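Local atomic coordinates of alpha-L-rhamnosidase (Klebsiella oxytoca, PDB entry 4XHC), a protein that probably releases terminal alpha-L-rhamnose from rhamnosides by hydrolysis as a two-domain glycoside hydrolase of family 78, and binds rhamnose in its pocket. Residues Pro37-Thr42 with Arg326-Thr331; Asn287-Val290 with Ala296-Thr299; Leu412-Gln417 with Ala424-Ser429. One frame throughout, in Å; residues are numbered along the deposited sequence.

Contact 1: Pro37-Thr42 with Arg326-Thr331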
ATOM      1  N   PRO A  37     -30.439  16.640 -17.441  1.00 71.97           N
ATOM      2  CA  PRO A  37     -29.467  17.641 -16.981  1.00 72.83           C
ATOM      3  C   PRO A  37     -30.024  18.644 -15.970  1.00 73.37           C
ATOM      4  O   PRO A  37     -29.316  19.032 -15.041  1.00 73.64           O
ATOM      5  CB  PRO A  37     -29.048  18.353 -18.274  1.00 75.50           C
ATOM      6  CG  PRO A  37     -29.328  17.373 -19.360  1.00 76.28           C
ATOM      7  CD  PRO A  37     -30.544  16.616 -18.912  1.00 74.63           C
ATOM      8  N   ASN A  38     -31.272  19.061 -16.162  1.00 76.17           N
ATOM      9  CA  ASN A  38     -31.930  20.016 -15.260  1.00 77.42           C
ATOM     10  C   ASN A  38     -31.989  19.503 -13.808  1.00 72.13           C
ATOM     11  O   ASN A  38     -31.585  20.211 -12.879  1.00 69.01           O
ATOM     12  CB  ASN A  38     -33.329  20.432 -15.789  1.00 82.44           C
ATOM     13  CG  ASN A  38     -34.131  19.261 -16.389  1.00 86.51           C
ATOM     14  OD1 ASN A  38     -33.764  18.688 -17.428  1.00 89.00           O
ATOM     15  ND2 ASN A  38     -35.246  18.918 -15.743  1.00 87.95           N
ATOM     16  N   PHE A  39     -32.458  18.270 -13.622  1.00 68.90           N
ATOM     17  CA  PHE A  39     -32.541  17.683 -12.286  1.00 66.36           C
ATOM     18  C   PHE A  39     -31.159  17.523 -11.651  1.00 65.16           C
ATOM     19  O   PHE A  39     -31.010  17.720 -10.446  1.00 63.97           O
ATOM     20  CB  PHE A  39     -33.254  16.318 -12.295  1.00 65.42           C
ATOM     21  CG  PHE A  39     -34.714  16.363 -12.704  1.00 66.61           C
ATOM     22  CD1 PHE A  39     -35.460  17.541 -12.666  1.00 68.07           C
ATOM     23  CD2 PHE A  39     -35.353  15.194 -13.101  1.00 66.19           C
ATOM     24  CE1 PHE A  39     -36.798  17.549 -13.043  1.00 68.83           C
ATOM     25  CE2 PHE A  39     -36.687  15.202 -13.477  1.00 66.50           C
ATOM     26  CZ  PHE A  39     -37.410  16.377 -13.450  1.00 67.61           C
ATOM     27  N   LEU A  40     -30.155  17.170 -12.451  1.00 65.21           N
ATOM     28  CA  LEU A  40     -28.812  16.951 -11.921  1.00 65.14           C
ATOM     29  C   LEU A  40     -28.121  18.241 -11.485  1.00 67.98           C
ATOM     30  O   LEU A  40     -27.331  18.217 -10.542  1.00 70.67           O
ATOM     31  CB  LEU A  40     -27.934  16.210 -12.926  1.00 65.70           C
ATOM     32  CG  LEU A  40     -28.378  14.785 -13.252  1.00 65.92           C
ATOM     33  CD1 LEU A  40     -27.514  14.218 -14.366  1.00 67.22           C
ATOM     34  CD2 LEU A  40     -28.345  13.881 -12.024  1.00 63.85           C
ATOM     35  N   ARG A  41     -28.403  19.353 -12.169  1.00 69.63           N
ATOM     36  CA  ARG A  41     -27.854  20.660 -11.779  1.00 70.69           C
ATOM     37  C   ARG A  41     -28.428  21.123 -10.440  1.00 68.42           C
ATOM     38  O   ARG A  41     -27.727  21.735  -9.642  1.00 67.88           O
ATOM     39  CB  ARG A  41     -28.092  21.725 -12.863  1.00 74.50           C
ATOM     40  CG  ARG A  41     -27.182  21.594 -14.085  1.00 77.36           C
ATOM     41  CD  ARG A  41     -27.243  22.818 -14.996  1.00 81.07           C
ATOM     42  NE  ARG A  41     -28.626  23.244 -15.243  1.00 83.47           N
ATOM     43  CZ  ARG A  41     -29.384  22.891 -16.287  1.00 85.33           C
ATOM     44  NH1 ARG A  41     -28.916  22.094 -17.250  1.00 86.79           N
ATOM     45  NH2 ARG A  41     -30.632  23.344 -16.373  1.00 85.69           N
ATOM     46  N   THR A  42     -29.694  20.811 -10.191  1.00 67.30           N
ATOM     47  CA  THR A  42     -30.312  21.093  -8.898  1.00 66.71           C
ATOM     48  C   THR A  42     -29.654  20.278  -7.770  1.00 65.85           C
ATOM     49  O   THR A  42     -29.386  20.800  -6.687  1.00 67.31           O
ATOM     50  CB  THR A  42     -31.825  20.807  -8.948  1.00 65.93           C
ATOM     51  OG1 THR A  42     -32.413  21.603  -9.977  1.00 68.06           O
ATOM     52  CG2 THR A  42     -32.504  21.127  -7.620  1.00 65.39           C
ATOM     53  N   ARG A 326     -43.975  19.219  -6.996  1.00 72.59           N
ATOM     54  CA  ARG A 326     -44.598  19.368  -8.310  1.00 75.97           C
ATOM     55  C   ARG A 326     -43.643  18.983  -9.440  1.00 73.33           C
ATOM     56  O   ARG A 326     -44.054  18.356 -10.402  1.00 74.03           O
ATOM     57  CB  ARG A 326     -45.102  20.805  -8.520  1.00 82.85           C
ATOM     58  CG  ARG A 326     -45.648  21.099  -9.917  1.00 86.31           C
ATOM     59  CD  ARG A 326     -46.161  22.525 -10.025  1.00 91.11           C
ATOM     60  NE  ARG A 326     -47.414  22.695  -9.286  1.00 95.69           N
ATOM     61  CZ  ARG A 326     -47.563  23.335  -8.118  1.00 97.37           C
ATOM     62  NH1 ARG A 326     -46.536  23.912  -7.489  1.00 95.40           N
ATOM     63  NH2 ARG A 326     -48.780  23.400  -7.573  1.00 99.32           N
ATOM     64  N   GLU A 327     -42.380  19.371  -9.338  1.00 72.40           N
ATOM     65  CA  GLU A 327     -41.413  19.078 -10.398  1.00 71.41           C
ATOM     66  C   GLU A 327     -41.132  17.573 -10.511  1.00 68.03           C
ATOM     67  O   GLU A 327     -40.997  17.037 -11.609  1.00 67.55           O
ATOM     68  CB  GLU A 327     -40.112  19.866 -10.172  1.00 72.65           C
ATOM     69  CG  GLU A 327     -39.195  19.890 -11.393  1.00 74.48           C
ATOM     70  CD  GLU A 327     -38.074  20.917 -11.304  1.00 75.60           C
ATOM     71  OE1 GLU A 327     -37.176  20.766 -10.442  1.00 75.25           O
ATOM     72  OE2 GLU A 327     -38.071  21.860 -12.127  1.00 77.08           O
ATOM     73  N   LEU A 328     -41.079  16.892  -9.372  1.00 65.09           N
ATOM     74  CA  LEU A 328     -40.722  15.484  -9.346  1.00 63.41           C
ATOM     75  C   LEU A 328     -41.905  14.515  -9.370  1.00 62.18           C
ATOM     76  O   LEU A 328     -41.696  13.300  -9.426  1.00 60.64           O
ATOM     77  CB  LEU A 328     -39.848  15.199  -8.116  1.00 63.14           C
ATOM     78  CG  LEU A 328     -38.468  15.871  -8.125  1.00 63.14           C
ATOM     79  CD1 LEU A 328     -37.632  15.389  -6.950  1.00 61.49           C
ATOM     80  CD2 LEU A 328     -37.734  15.611  -9.433  1.00 63.51           C
ATOM     81  N   TRP A 329     -43.130  15.036  -9.324  1.00 62.76           N
ATOM     82  CA  TRP A 329     -44.326  14.191  -9.349  1.00 60.98           C
ATOM     83  C   TRP A 329     -44.358  13.230 -10.553  1.00 59.47           C
ATOM     84  O   TRP A 329     -44.621  12.045 -10.374  1.00 58.43           O
ATOM     85  CB  TRP A 329     -45.598  15.045  -9.269  1.00 64.35           C
ATOM     86  CG  TRP A 329     -46.844  14.370  -9.779  1.00 65.94           C
ATOM     87  CD1 TRP A 329     -47.598  14.751 -10.848  1.00 67.70           C
ATOM     88  CD2 TRP A 329     -47.468  13.197  -9.241  1.00 64.71           C
ATOM     89  NE1 TRP A 329     -48.651  13.887 -11.011  1.00 68.34           N
ATOM     90  CE2 TRP A 329     -48.594  12.925 -10.037  1.00 66.15           C
ATOM     91  CE3 TRP A 329     -47.176  12.347  -8.169  1.00 63.59           C
ATOM     92  CZ2 TRP A 329     -49.438  11.846  -9.793  1.00 66.16           C
ATOM     93  CZ3 TRP A 329     -48.009  11.270  -7.932  1.00 63.83           C
ATOM     94  CH2 TRP A 329     -49.130  11.029  -8.741  1.00 64.89           C
ATOM     95  N   PRO A 330     -44.094  13.727 -11.776  1.00 60.06           N
ATOM     96  CA  PRO A 330     -44.045  12.799 -12.914  1.00 58.97           C
ATOM     97  C   PRO A 330     -43.122  11.599 -12.720  1.00 56.69           C
ATOM     98  O   PRO A 330     -43.469  10.501 -13.143  1.00 56.64           O
ATOM     99  CB  PRO A 330     -43.563  13.687 -14.064  1.00 61.20           C
ATOM    100  CG  PRO A 330     -44.080  15.049 -13.723  1.00 62.40           C
ATOM    101  CD  PRO A 330     -44.072  15.139 -12.218  1.00 61.75           C
ATOM    102  N   THR A 331     -41.966  11.790 -12.087  1.00 56.35           N
ATOM    103  CA  THR A 331     -41.089  10.659 -11.773  1.00 54.63           C
ATOM    104  C   THR A 331     -41.824   9.659 -10.851  1.00 54.43           C
ATOM    105  O   THR A 331     -41.835   8.454 -11.116  1.00 52.91           O
ATOM    106  CB  THR A 331     -39.739  11.111 -11.140  1.00 54.34           C
ATOM    107  OG1 THR A 331     -38.977  11.869 -12.083  1.00 54.64           O
ATOM    108  CG2 THR A 331     -38.883   9.920 -10.733  1.00 53.07           C
TER
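The helical segments carrying Phe39 and Leu328 run at 127° to one another with their axes 12.5 Å apart at closest approach, and across that wide separation these two residues have the nearest CA atoms, 9.0 Å apart. Phe39, whose flat ring is long enough to span much of the gap, makes all the close contacts from its side. Its CG stands anti to the carbonyl carbon (chi1 -64°), and the ring extends until its far end lies beside segment 326-331. There CD2 of Leu328 sits over one face of the Phe39 ring, 4.1 Å from the centroid and almost on the ring normal: a CH-pi contact in which a methyl at the end of the branched leucine side chain points its hydrogens at the pi cloud. The acid Glu327 approaches the ring obliquely through its aliphatic part, CG lying 3.7 Å from CE1 of Phe39. An extended chain then takes the carboxylate beyond this apolar portion, and its OE1 is hydrogen-bonded to Tyr272, so the same residue serves an apolar and a polar neighbour. Thr331 OG1 also comes near obliquely, 4.3 Å from CE2 of Phe39. No hydrogen bond joins the two segments. Behind the contact, Leu328 packs on Tyr272 and Ala275 of helix 264-276, and Thr42 also touches Tyr272; helix 37-45 thus rests on helices 322-340 and 264-276, while Leu328 ties the contact on to Leu312 of helix 302-319.

Contact 2: Asn287-Val290 with Ala296-Thr299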
ATOM      1  N   ASN A 287     -29.958   2.240  -6.522  1.00 47.32           N
ATOM      2  CA  ASN A 287     -28.899   3.060  -5.923  1.00 48.35           C
ATOM      3  C   ASN A 287     -28.160   3.929  -6.945  1.00 50.47           C
ATOM      4  O   ASN A 287     -28.180   3.646  -8.151  1.00 50.70           O
ATOM      5  CB  ASN A 287     -27.897   2.166  -5.203  1.00 47.44           C
ATOM      6  CG  ASN A 287     -27.211   1.200  -6.141  1.00 47.37           C
ATOM      7  OD1 ASN A 287     -26.154   1.490  -6.662  1.00 49.23           O
ATOM      8  ND2 ASN A 287     -27.822   0.054  -6.370  1.00 48.20           N
ATOM      9  N   VAL A 288     -27.489   4.967  -6.445  1.00 51.25           N
ATOM     10  CA  VAL A 288     -26.813   5.941  -7.293  1.00 53.18           C
ATOM     11  C   VAL A 288     -25.361   6.151  -6.851  1.00 55.10           C
ATOM     12  O   VAL A 288     -25.076   6.284  -5.660  1.00 58.24           O
ATOM     13  CB  VAL A 288     -27.562   7.283  -7.260  1.00 53.80           C
ATOM     14  CG1 VAL A 288     -26.864   8.327  -8.110  1.00 56.14           C
ATOM     15  CG2 VAL A 288     -28.975   7.103  -7.764  1.00 53.29           C
ATOM     16  N   PHE A 289     -24.448   6.175  -7.818  1.00 54.30           N
ATOM     17  CA  PHE A 289     -23.063   6.558  -7.571  1.00 55.83           C
ATOM     18  C   PHE A 289     -22.915   8.058  -7.801  1.00 56.52           C
ATOM     19  O   PHE A 289     -23.661   8.642  -8.587  1.00 56.59           O
ATOM     20  CB  PHE A 289     -22.119   5.800  -8.514  1.00 58.33           C
ATOM     21  CG  PHE A 289     -22.186   4.303  -8.371  1.00 57.85           C
ATOM     22  CD1 PHE A 289     -21.342   3.641  -7.500  1.00 57.44           C
ATOM     23  CD2 PHE A 289     -23.105   3.563  -9.099  1.00 58.20           C
ATOM     24  CE1 PHE A 289     -21.413   2.267  -7.358  1.00 57.69           C
ATOM     25  CE2 PHE A 289     -23.182   2.191  -8.960  1.00 57.16           C
ATOM     26  CZ  PHE A 289     -22.335   1.540  -8.089  1.00 57.33           C
ATOM     27  N   VAL A 290     -21.957   8.684  -7.122  1.00 57.46           N
ATOM     28  CA  VAL A 290     -21.671  10.118  -7.345  1.00 59.68           C
ATOM     29  C   VAL A 290     -20.179  10.409  -7.536  1.00 62.57           C
ATOM     30  O   VAL A 290     -19.744  11.556  -7.402  1.00 63.77           O
ATOM     31  CB  VAL A 290     -22.223  11.000  -6.203  1.00 58.71           C
ATOM     32  CG1 VAL A 290     -23.732  10.890  -6.127  1.00 56.83           C
ATOM     33  CG2 VAL A 290     -21.589  10.636  -4.865  1.00 58.22           C
ATOM     34  N   ALA A 296     -26.198   6.201 -12.204  1.00 57.67           N
ATOM     35  CA  ALA A 296     -27.206   5.410 -11.535  1.00 53.85           C
ATOM     36  C   ALA A 296     -26.929   3.958 -11.873  1.00 51.51           C
ATOM     37  O   ALA A 296     -26.520   3.627 -12.993  1.00 50.57           O
ATOM     38  CB  ALA A 296     -28.589   5.815 -12.006  1.00 54.44           C
ATOM     39  N   ASP A 297     -27.140   3.087 -10.903  1.00 49.85           N
ATOM     40  CA  ASP A 297     -26.747   1.700 -11.060  1.00 50.98           C
ATOM     41  C   ASP A 297     -27.666   1.013 -12.051  1.00 51.37           C
ATOM     42  O   ASP A 297     -28.773   1.488 -12.304  1.00 55.89           O
ATOM     43  CB  ASP A 297     -26.772   0.997  -9.698  1.00 50.21           C
ATOM     44  CG  ASP A 297     -25.949  -0.293  -9.674  1.00 50.40           C
ATOM     45  OD1 ASP A 297     -25.000  -0.451 -10.477  1.00 51.37           O
ATOM     46  OD2 ASP A 297     -26.268  -1.158  -8.833  1.00 50.51           O
ATOM     47  N   ASP A 298     -27.203  -0.098 -12.617  1.00 52.13           N
ATOM     48  CA  ASP A 298     -28.051  -0.964 -13.441  1.00 52.16           C
ATOM     49  C   ASP A 298     -28.759  -2.057 -12.606  1.00 50.37           C
ATOM     50  O   ASP A 298     -28.963  -3.166 -13.079  1.00 50.94           O
ATOM     51  CB  ASP A 298     -27.242  -1.578 -14.590  1.00 54.12           C
ATOM     52  CG  ASP A 298     -26.104  -2.465 -14.110  1.00 55.50           C
ATOM     53  OD1 ASP A 298     -26.019  -2.783 -12.903  1.00 55.03           O
ATOM     54  OD2 ASP A 298     -25.285  -2.860 -14.959  1.00 59.91           O
ATOM     55  N   THR A 299     -29.142  -1.726 -11.376  1.00 49.63           N
ATOM     56  CA  THR A 299     -29.847  -2.643 -10.480  1.00 50.28           C
ATOM     57  C   THR A 299     -31.208  -2.045 -10.210  1.00 49.48           C
ATOM     58  O   THR A 299     -31.301  -0.896  -9.786  1.00 51.06           O
ATOM     59  CB  THR A 299     -29.098  -2.790  -9.140  1.00 49.95           C
ATOM     60  OG1 THR A 299     -27.824  -3.389  -9.375  1.00 50.69           O
ATOM     61  CG2 THR A 299     -29.878  -3.645  -8.150  1.00 48.82           C
TER
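The Phe289 ring turns its edge to the carboxylate of Asp297: OD1 lies in the ring plane, 3.5 Å from CE2 of Phe289, and the two planes stand 84° apart, an arrangement that sets the slightly positive rim of an aromatic ring before an acceptor. The other oxygen, Asp297 OD2, is gripped from opposite faces of the carboxylate plane. From one comes ND2 of Asn287 at 3.2 Å, on the anti side and close to its own amide plane; from the other, the hydroxyl OG1 of Thr299 donates to OD2 of Asp297 at 2.8 Å, well above the carboxylate plane. Amide and carboxylate are inclined by 50°. Asn287 has CG between its backbone N and carbonyl carbon (chi1 62°), which brings the amide alongside CB of Asp297. Asparagine suits this place because it offers both polarities: while ND2 serves the aspartate, OD1 accepts from Arg244. The backbones meet as the antiparallel edge of a small three-stranded sheet, 287-289 lying between 245-246 and 295-296. Val288 and Ala296 form a non-hydrogen-bonded pair, their small apolar side chains on the same face, with CG2 of Val288 4.5 Å from CB of Ala296. Just beyond that pair, the N of Asp297 donates to the O of Asn287 at 3.0 Å, in a nearly straight bond. The side chain of Asn287 is about 7 Å from the bound rhamnose, and Thr299 touches Trp355, which lines the sugar pocket. Phe289 and Asp297 also pack on Pro118 and Pro117, respectively, of the second subunit.

Contact 3: Leu412-Gln417 with Ala424-Ser429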
ATOM      1  N   LEU A 412     -54.585 -14.260  -1.087  1.00 48.06           N
ATOM      2  CA  LEU A 412     -53.505 -14.439  -0.110  1.00 46.66           C
ATOM      3  C   LEU A 412     -53.921 -14.750   1.341  1.00 46.28           C
ATOM      4  O   LEU A 412     -53.146 -15.347   2.086  1.00 46.52           O
ATOM      5  CB  LEU A 412     -52.595 -13.209  -0.111  1.00 46.05           C
ATOM      6  CG  LEU A 412     -52.093 -12.710  -1.465  1.00 46.16           C
ATOM      7  CD1 LEU A 412     -51.190 -11.500  -1.273  1.00 45.91           C
ATOM      8  CD2 LEU A 412     -51.368 -13.817  -2.212  1.00 45.89           C
ATOM      9  N   TRP A 413     -55.112 -14.355   1.758  1.00 45.97           N
ATOM     10  CA  TRP A 413     -55.513 -14.571   3.146  1.00 47.19           C
ATOM     11  C   TRP A 413     -55.881 -16.037   3.397  1.00 48.94           C
ATOM     12  O   TRP A 413     -56.632 -16.631   2.623  1.00 48.83           O
ATOM     13  CB  TRP A 413     -56.682 -13.651   3.495  1.00 48.66           C
ATOM     14  CG  TRP A 413     -57.188 -13.801   4.879  1.00 50.42           C
ATOM     15  CD1 TRP A 413     -58.424 -14.223   5.243  1.00 52.18           C
ATOM     16  CD2 TRP A 413     -56.476 -13.530   6.098  1.00 51.25           C
ATOM     17  NE1 TRP A 413     -58.537 -14.236   6.612  1.00 53.81           N
ATOM     18  CE2 TRP A 413     -57.361 -13.810   7.165  1.00 52.40           C
ATOM     19  CE3 TRP A 413     -55.185 -13.070   6.393  1.00 49.87           C
ATOM     20  CZ2 TRP A 413     -57.000 -13.653   8.509  1.00 52.53           C
ATOM     21  CZ3 TRP A 413     -54.823 -12.911   7.736  1.00 50.83           C
ATOM     22  CH2 TRP A 413     -55.735 -13.205   8.776  1.00 52.12           C
ATOM     23  N   ASP A 414     -55.339 -16.613   4.472  1.00 50.04           N
ATOM     24  CA  ASP A 414     -55.699 -17.974   4.920  1.00 52.56           C
ATOM     25  C   ASP A 414     -56.303 -17.937   6.331  1.00 53.46           C
ATOM     26  O   ASP A 414     -55.572 -17.869   7.328  1.00 52.70           O
ATOM     27  CB  ASP A 414     -54.485 -18.912   4.901  1.00 52.29           C
ATOM     28  CG  ASP A 414     -54.837 -20.355   5.271  1.00 54.90           C
ATOM     29  OD1 ASP A 414     -56.018 -20.691   5.504  1.00 61.06           O
ATOM     30  OD2 ASP A 414     -53.919 -21.175   5.320  1.00 56.00           O
ATOM     31  N   PRO A 415     -57.639 -17.996   6.412  1.00 53.90           N
ATOM     32  CA  PRO A 415     -58.402 -17.923   7.658  1.00 55.90           C
ATOM     33  C   PRO A 415     -58.026 -18.956   8.700  1.00 56.24           C
ATOM     34  O   PRO A 415     -58.092 -18.657   9.880  1.00 56.36           O
ATOM     35  CB  PRO A 415     -59.845 -18.192   7.214  1.00 59.39           C
ATOM     36  CG  PRO A 415     -59.875 -17.872   5.766  1.00 59.06           C
ATOM     37  CD  PRO A 415     -58.509 -18.166   5.238  1.00 55.96           C
ATOM     38  N   GLN A 416     -57.669 -20.160   8.267  1.00 57.81           N
ATOM     39  CA  GLN A 416     -57.354 -21.240   9.199  1.00 62.25           C
ATOM     40  C   GLN A 416     -56.055 -20.977   9.933  1.00 60.39           C
ATOM     41  O   GLN A 416     -55.920 -21.340  11.091  1.00 62.23           O
ATOM     42  CB  GLN A 416     -57.254 -22.579   8.486  1.00 65.80           C
ATOM     43  CG  GLN A 416     -58.542 -22.990   7.802  1.00 70.59           C
ATOM     44  CD  GLN A 416     -58.293 -23.863   6.591  1.00 73.98           C
ATOM     45  OE1 GLN A 416     -58.834 -24.968   6.483  1.00 76.47           O
ATOM     46  NE2 GLN A 416     -57.460 -23.374   5.672  1.00 72.60           N
ATOM     47  N   GLN A 417     -55.104 -20.345   9.256  1.00 59.68           N
ATOM     48  CA  GLN A 417     -53.813 -19.985   9.864  1.00 58.10           C
ATOM     49  C   GLN A 417     -53.789 -18.566  10.453  1.00 54.89           C
ATOM     50  O   GLN A 417     -52.959 -18.273  11.309  1.00 53.54           O
ATOM     51  CB  GLN A 417     -52.690 -20.117   8.838  1.00 57.18           C
ATOM     52  CG  GLN A 417     -52.356 -21.553   8.459  1.00 58.69           C
ATOM     53  CD  GLN A 417     -51.098 -21.645   7.632  1.00 58.48           C
ATOM     54  OE1 GLN A 417     -50.020 -21.923   8.162  1.00 61.43           O
ATOM     55  NE2 GLN A 417     -51.209 -21.344   6.341  1.00 56.52           N
ATOM     56  N   ALA A 424     -46.579 -19.830  -4.860  1.00 45.20           N
ATOM     57  CA  ALA A 424     -47.221 -21.103  -5.196  1.00 46.46           C
ATOM     58  C   ALA A 424     -47.164 -22.155  -4.086  1.00 48.70           C
ATOM     59  O   ALA A 424     -48.058 -22.977  -3.996  1.00 50.89           O
ATOM     60  CB  ALA A 424     -46.629 -21.668  -6.477  1.00 47.07           C
ATOM     61  N   ARG A 425     -46.141 -22.135  -3.241  1.00 51.02           N
ATOM     62  CA  ARG A 425     -46.077 -23.081  -2.118  1.00 54.62           C
ATOM     63  C   ARG A 425     -46.659 -22.517  -0.793  1.00 52.89           C
ATOM     64  O   ARG A 425     -46.493 -23.109   0.272  1.00 51.02           O
ATOM     65  CB  ARG A 425     -44.647 -23.593  -1.943  1.00 58.81           C
ATOM     66  CG  ARG A 425     -44.371 -24.854  -2.737  1.00 67.78           C
ATOM     67  CD  ARG A 425     -42.883 -25.054  -3.017  1.00 75.47           C
ATOM     68  NE  ARG A 425     -42.030 -24.786  -1.835  1.00 79.73           N
ATOM     69  CZ  ARG A 425     -41.897 -25.608  -0.787  1.00 79.89           C
ATOM     70  NH1 ARG A 425     -42.579 -26.753  -0.731  1.00 82.21           N
ATOM     71  NH2 ARG A 425     -41.085 -25.278   0.216  1.00 76.73           N
ATOM     72  N   ARG A 426     -47.345 -21.380  -0.868  1.00 51.19           N
ATOM     73  CA  ARG A 426     -48.138 -20.847   0.253  1.00 51.60           C
ATOM     74  C   ARG A 426     -47.333 -20.705   1.538  1.00 50.03           C
ATOM     75  O   ARG A 426     -47.747 -21.153   2.614  1.00 49.48           O
ATOM     76  CB  ARG A 426     -49.402 -21.699   0.489  1.00 53.12           C
ATOM     77  CG  ARG A 426     -50.379 -21.709  -0.682  1.00 52.50           C
ATOM     78  CD  ARG A 426     -51.536 -22.671  -0.452  1.00 55.00           C
ATOM     79  NE  ARG A 426     -52.388 -22.221   0.650  1.00 55.52           N
ATOM     80  CZ  ARG A 426     -53.313 -21.265   0.565  1.00 52.43           C
ATOM     81  NH1 ARG A 426     -53.539 -20.633  -0.586  1.00 50.35           N
ATOM     82  NH2 ARG A 426     -54.013 -20.933   1.647  1.00 51.42           N
ATOM     83  N   GLN A 427     -46.188 -20.052   1.402  1.00 49.85           N
ATOM     84  CA  GLN A 427     -45.274 -19.804   2.520  1.00 50.11           C
ATOM     85  C   GLN A 427     -45.826 -18.761   3.477  1.00 47.91           C
ATOM     86  O   GLN A 427     -46.425 -17.790   3.039  1.00 46.11           O
ATOM     87  CB  GLN A 427     -43.929 -19.305   1.985  1.00 49.19           C
ATOM     88  CG  GLN A 427     -42.813 -19.270   3.015  1.00 49.30           C
ATOM     89  CD  GLN A 427     -41.617 -18.454   2.562  1.00 48.97           C
ATOM     90  OE1 GLN A 427     -41.705 -17.242   2.409  1.00 49.40           O
ATOM     91  NE2 GLN A 427     -40.495 -19.113   2.353  1.00 49.66           N
ATOM     92  N   VAL A 428     -45.576 -18.967   4.771  1.00 48.94           N
ATOM     93  CA  VAL A 428     -45.949 -18.034   5.830  1.00 46.98           C
ATOM     94  C   VAL A 428     -44.699 -17.361   6.418  1.00 46.33           C
ATOM     95  O   VAL A 428     -43.863 -18.017   7.071  1.00 46.67           O
ATOM     96  CB  VAL A 428     -46.705 -18.764   6.956  1.00 48.84           C
ATOM     97  CG1 VAL A 428     -47.172 -17.779   8.019  1.00 49.50           C
ATOM     98  CG2 VAL A 428     -47.892 -19.525   6.391  1.00 49.04           C
ATOM     99  N   SER A 429     -44.584 -16.055   6.200  1.00 44.56           N
ATOM    100  CA  SER A 429     -43.426 -15.283   6.656  1.00 45.82           C
ATOM    101  C   SER A 429     -43.857 -14.130   7.550  1.00 45.13           C
ATOM    102  O   SER A 429     -45.034 -13.777   7.586  1.00 45.61           O
ATOM    103  CB  SER A 429     -42.656 -14.723   5.455  1.00 46.22           C
ATOM    104  OG  SER A 429     -43.418 -13.766   4.720  1.00 43.45           O
TER
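Asp414, the residue that faces Arg426 across this contact, has both carboxylate oxygens engaged from its own segment. OD1 accepts twice from one residue: the side-chain NE2 of Gln416 meets the syn lone pair of Asp414 OD1 at 3.1 Å, lying in the plane of its own amide, while the backbone N of Gln416 reaches the same OD1 from above the carboxylate plane at 3.3 Å. OD2 of Asp414 takes NE2 of Gln417 at 2.9 Å, on the anti side and in a nearly straight bond. With CG anti to the backbone N (chi1 -176°), the aspartate directs its carboxylate over the turn that follows it, where these donors lie. Arg426 comes from the other segment, bent at chi3, and sets the edge of its guanidinium toward the acid, with the two planes 62° apart. NH2 of Arg426 stops 3.7 Å from OD2 of Asp414, a long salt bridge, so the attraction is probably a general electrostatic one. Gln417, extended beyond CG, lays its amide against Val428: OE1 of Gln417 lies 3.7 Å from the CG2 methyl. Long polar side chains such as glutamine and arginine suit this exposed position, since they can reach back to the carboxylate, while the valine packs on Phe419 of the short hairpin 413-414 and 419-420. The bond from Gln416 N to Asp414 OD1 is that of an Asx turn, here at the start of the turn joining the two hairpin strands.

Contact 2 is the buried one, close to the rhamnose pocket and in touch with the second subunit; contacts 1 and 3 lie farther out and are only partly buried. The chemistry follows the place: contact 2 combines strand pairing with side-chain hydrogen bonds that converge on a buried carboxylate, contact 1 rests on an aromatic ring and aliphatic carbons without a bond between its helices, and contact 3 relies on a long charge pair and a methyl. Contacts 1 and 2 are near neighbours, their centres about 17 Å apart, and both border helix 264-276, whereas contact 3 lies about 41 and 35 Å from their centres. Contacts 2 and 3 bridge short intervals of chain; contact 1 brings together distant ones.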